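Local coordinates for DNA protection during starvation protein (Mycobacterium smegmatis, PDB 2YW6) that probably protects DNA from oxidative damage by oxidising iron(II) with hydrogen peroxide and storing the iron as mineral inside a hollow shell of twelve subunits, at residues B[118-121]-B[122-126]; B[55-58]-B[59-62]. One frame throughout, in Å; residues are numbered along the deposited sequence.

The chain folds as a four-helix bundle. Its helices are 12-41, 47-75, 102-127 and 132-155. Contact 2 comes first, in helix 47-75. A long connection with the short helix 83-89 then leads to helix 102-127, where contact 1 lies near the C-terminal end. Both contacts are local. Each joins neighbouring turns of one helix and closes no long loop. They follow one another in series, so they neither nest nor cross. The centres of contact 1 and contact 2 are about 21 Å apart. They lie on opposite sides of the chain's centre and do not touch. Contact 2 faces helices 12-41 and 132-155. Contact 1 packs on the same two helices.

Contact 1: residues B[118-121]-B[122-126]; sequences EDTR and KSIEK
Lys122 reaches back along helix 102-127 toward two acids of the preceding turn, Glu118 and Asp119. Its CG is anti to the carbonyl carbon, beside the backbone N (chi1 -59°), and the rest of the chain is extended. This lays the Lys122 stem beside the carbonyl of Glu118. Glu118 is also extended, and Glu118 OE1 stands 3.9 Å from Lys122 CE. Asp119 runs alongside Lys122 in the same direction. Asp119 OD2 makes a long salt bridge of 3.8 Å to Lys122 NZ.

The backbone bonds are helical. Lys122 N donates to Glu118 O at 3.2 Å, and Ile124 N to Thr120 O at 3.0 Å. On the inner side, Thr120 CG2 meets Ile124 CD1 at 3.9 Å. This pair packs against helix 132-155, at Ala142, Leu138 and Ile139. Thr120 OG1 is hydrogen-bonded to Val116 O and Gln24 NE2. Arg121 takes no part in the lysine cluster; its NH2 forms a salt bridge with Glu146.

The helix is thus amphipathic here. Lys122 NZ is 4.3 Å from Glu118 OE1, beyond a salt bridge, so both acids probably balance its charge only loosely.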
# COMPACT_ATOMS: atom_id res chain seq x y z
N GLU B 118 0.29 -2.78 -38.49
CA GLU B 118 -0.21 -3.39 -39.71
C GLU B 118 -0.20 -4.91 -39.57
O GLU B 118 -1.18 -5.59 -39.93
CB GLU B 118 0.62 -2.98 -40.91
CG GLU B 118 0.01 -3.46 -42.22
CD GLU B 118 0.86 -3.13 -43.42
OE1 GLU B 118 0.42 -3.41 -44.55
OE2 GLU B 118 1.97 -2.59 -43.23
N ASP B 119 0.89 -5.46 -39.06
CA ASP B 119 0.99 -6.90 -38.87
C ASP B 119 -0.04 -7.42 -37.88
O ASP B 119 -0.55 -8.54 -38.03
CB ASP B 119 2.39 -7.28 -38.37
CG ASP B 119 3.43 -7.24 -39.47
OD1 ASP B 119 4.63 -7.49 -39.17
OD2 ASP B 119 3.04 -6.98 -40.63
N THR B 120 -0.35 -6.62 -36.87
CA THR B 120 -1.32 -7.05 -35.87
C THR B 120 -2.73 -7.05 -36.45
O THR B 120 -3.53 -7.93 -36.16
CB THR B 120 -1.26 -6.15 -34.62
OG1 THR B 120 0.08 -6.18 -34.09
CG2 THR B 120 -2.23 -6.65 -33.54
N ARG B 121 -3.02 -6.06 -37.29
CA ARG B 121 -4.33 -5.99 -37.93
C ARG B 121 -4.60 -7.23 -38.78
O ARG B 121 -5.68 -7.82 -38.70
CB ARG B 121 -4.43 -4.74 -38.79
CG ARG B 121 -4.45 -3.45 -38.00
CD ARG B 121 -5.76 -3.28 -37.26
NE ARG B 121 -5.87 -1.95 -36.68
CZ ARG B 121 -7.02 -1.41 -36.30
NH1 ARG B 121 -8.13 -2.11 -36.44
NH2 ARG B 121 -7.06 -0.19 -35.79
N LYS B 122 -3.62 -7.63 -39.59
CA LYS B 122 -3.76 -8.80 -40.45
C LYS B 122 -4.11 -10.04 -39.63
O LYS B 122 -5.09 -10.73 -39.92
CB LYS B 122 -2.46 -9.08 -41.22
CG LYS B 122 -1.96 -7.95 -42.10
CD LYS B 122 -0.63 -8.35 -42.75
CE LYS B 122 0.02 -7.20 -43.52
NZ LYS B 122 1.39 -7.56 -44.00
N SER B 123 -3.31 -10.31 -38.60
CA SER B 123 -3.52 -11.46 -37.73
C SER B 123 -4.90 -11.45 -37.11
O SER B 123 -5.56 -12.50 -37.05
CB SER B 123 -2.44 -11.51 -36.64
OG SER B 123 -1.15 -11.69 -37.17
N ILE B 124 -5.35 -10.29 -36.63
CA ILE B 124 -6.67 -10.20 -36.05
C ILE B 124 -7.69 -10.62 -37.11
O ILE B 124 -8.62 -11.38 -36.83
CB ILE B 124 -6.96 -8.75 -35.55
CG1 ILE B 124 -6.28 -8.52 -34.20
CG2 ILE B 124 -8.48 -8.50 -35.54
CD1 ILE B 124 -6.08 -7.07 -33.79
N GLU B 125 -7.47 -10.14 -38.33
CA GLU B 125 -8.27 -10.46 -39.49
C GLU B 125 -8.21 -11.98 -39.80
O GLU B 125 -9.22 -12.60 -40.06
CB GLU B 125 -7.76 -9.61 -40.68
CG GLU B 125 -8.58 -9.65 -41.96
CD GLU B 125 -7.96 -8.72 -43.06
OE1 GLU B 125 -6.69 -8.61 -43.10
OE2 GLU B 125 -8.71 -8.10 -43.86
N LYS B 126 -7.02 -12.57 -39.72
CA LYS B 126 -6.80 -13.98 -40.01
C LYS B 126 -7.32 -14.91 -38.91
O LYS B 126 -7.63 -16.07 -39.18
CB LYS B 126 -5.31 -14.23 -40.23
CG LYS B 126 -5.00 -14.79 -41.59
CD LYS B 126 -3.77 -14.17 -42.24
CE LYS B 126 -3.87 -14.27 -43.78
NZ LYS B 126 -4.88 -15.25 -44.28

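Contact 2: residues B[55-58]-B[59-62]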
# COMPACT_ATOMS: atom_id res chain seq x y z
N ASP B 55 8.99 3.72 -20.82
CA ASP B 55 8.92 2.81 -19.67
C ASP B 55 7.64 1.97 -19.59
O ASP B 55 7.70 0.73 -19.58
CB ASP B 55 9.13 3.61 -18.38
CG ASP B 55 10.58 4.01 -18.17
OD1 ASP B 55 10.85 4.89 -17.33
OD2 ASP B 55 11.46 3.42 -18.85
N PRO B 56 6.46 2.61 -19.51
CA PRO B 56 5.24 1.82 -19.42
C PRO B 56 5.02 0.93 -20.65
O PRO B 56 4.55 -0.20 -20.51
CB PRO B 56 4.15 2.88 -19.23
CG PRO B 56 4.73 4.09 -19.90
CD PRO B 56 6.17 4.05 -19.45
N GLN B 57 5.38 1.41 -21.84
CA GLN B 57 5.21 0.60 -23.05
C GLN B 57 6.08 -0.66 -23.00
O GLN B 57 5.67 -1.73 -23.45
CB GLN B 57 5.55 1.42 -24.31
CG GLN B 57 5.33 0.68 -25.63
CD GLN B 57 3.84 0.52 -25.97
OE1 GLN B 57 2.97 0.73 -25.13
NE2 GLN B 57 3.56 0.14 -27.20
N VAL B 58 7.30 -0.51 -22.46
CA VAL B 58 8.22 -1.64 -22.34
C VAL B 58 7.61 -2.72 -21.46
O VAL B 58 7.81 -3.91 -21.71
CB VAL B 58 9.60 -1.22 -21.70
CG1 VAL B 58 10.37 -2.47 -21.25
CG2 VAL B 58 10.46 -0.44 -22.72
N GLU B 59 6.88 -2.32 -20.42
CA GLU B 59 6.29 -3.31 -19.53
C GLU B 59 5.08 -3.94 -20.18
O GLU B 59 4.88 -5.15 -20.08
CB GLU B 59 5.89 -2.68 -18.19
CG GLU B 59 5.22 -3.68 -17.27
CD GLU B 59 5.12 -3.19 -15.85
OE1 GLU B 59 4.58 -2.08 -15.64
OE2 GLU B 59 5.59 -3.91 -14.94
N LEU B 60 4.28 -3.12 -20.86
CA LEU B 60 3.09 -3.60 -21.53
C LEU B 60 3.49 -4.65 -22.58
O LEU B 60 2.99 -5.78 -22.57
CB LEU B 60 2.38 -2.41 -22.17
CG LEU B 60 0.85 -2.32 -22.21
CD1 LEU B 60 0.24 -2.88 -20.94
CD2 LEU B 60 0.44 -0.85 -22.38
N VAL B 61 4.43 -4.29 -23.45
CA VAL B 61 4.89 -5.18 -24.51
C VAL B 61 5.53 -6.47 -23.96
O VAL B 61 5.31 -7.56 -24.50
CB VAL B 61 5.88 -4.43 -25.45
CG1 VAL B 61 6.55 -5.39 -26.44
CG2 VAL B 61 5.12 -3.30 -26.20
N ARG B 62 6.31 -6.35 -22.89
CA ARG B 62 6.94 -7.51 -22.26
C ARG B 62 5.85 -8.46 -21.76
O ARG B 62 5.97 -9.69 -21.86
CB ARG B 62 7.80 -7.07 -21.07
CG ARG B 62 9.21 -6.68 -21.43
CD ARG B 62 9.94 -6.01 -20.26
NE ARG B 62 11.34 -5.75 -20.59
CZ ARG B 62 12.19 -5.08 -19.80
NH1 ARG B 62 11.77 -4.60 -18.64
NH2 ARG B 62 13.45 -4.88 -20.18
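Pro56 O receives two N-H groups from the next turn. Leu60 N donates to Pro56 O at 3.0 Å. Glu59 N adds a weak, bent bond to Pro56 O at 3.2 Å, with an N-H...O angle of only 123°. Glu59 N also donates to Asp55 O at 3.3 Å, so its hydrogen is shared between two carbonyls. The helix is kinked here, where the proline N has no bond to the turn before. Further on, Val61 N donates to Gln57 O at 2.8 Å and Arg62 N to Val58 O at 3.1 Å.

All this lies on helix 47-75 of the four-helix bundle that forms each Dps subunit. The helix also carries Asp66 and Glu70, which probably bind iron, as in related Dps proteins, at a site shared between two subunits. The Arg62 side chain is about 6 Å from that of Asp66.

Val58 and Arg62 run alongside each other in the same direction. Val58 CG1 sits over one face of the guanidinium, nearer its margin than its middle, 3.5 Å from Arg62 CZ. The extended arginine stem, from CG to NE, brings the flat group back over this methyl. Arg62 also packs on His32 and on Arg62 of a neighbouring subunit.

Gln57 bends at chi2 (73°), which brings its amide across Val61. Gln57 NE2 lies 3.9 Å from Val61 CG2 and is hydrogen-bonded to Tyr113 OH. Leu145 and Phe148 of helix 132-155 pack on this glutamine.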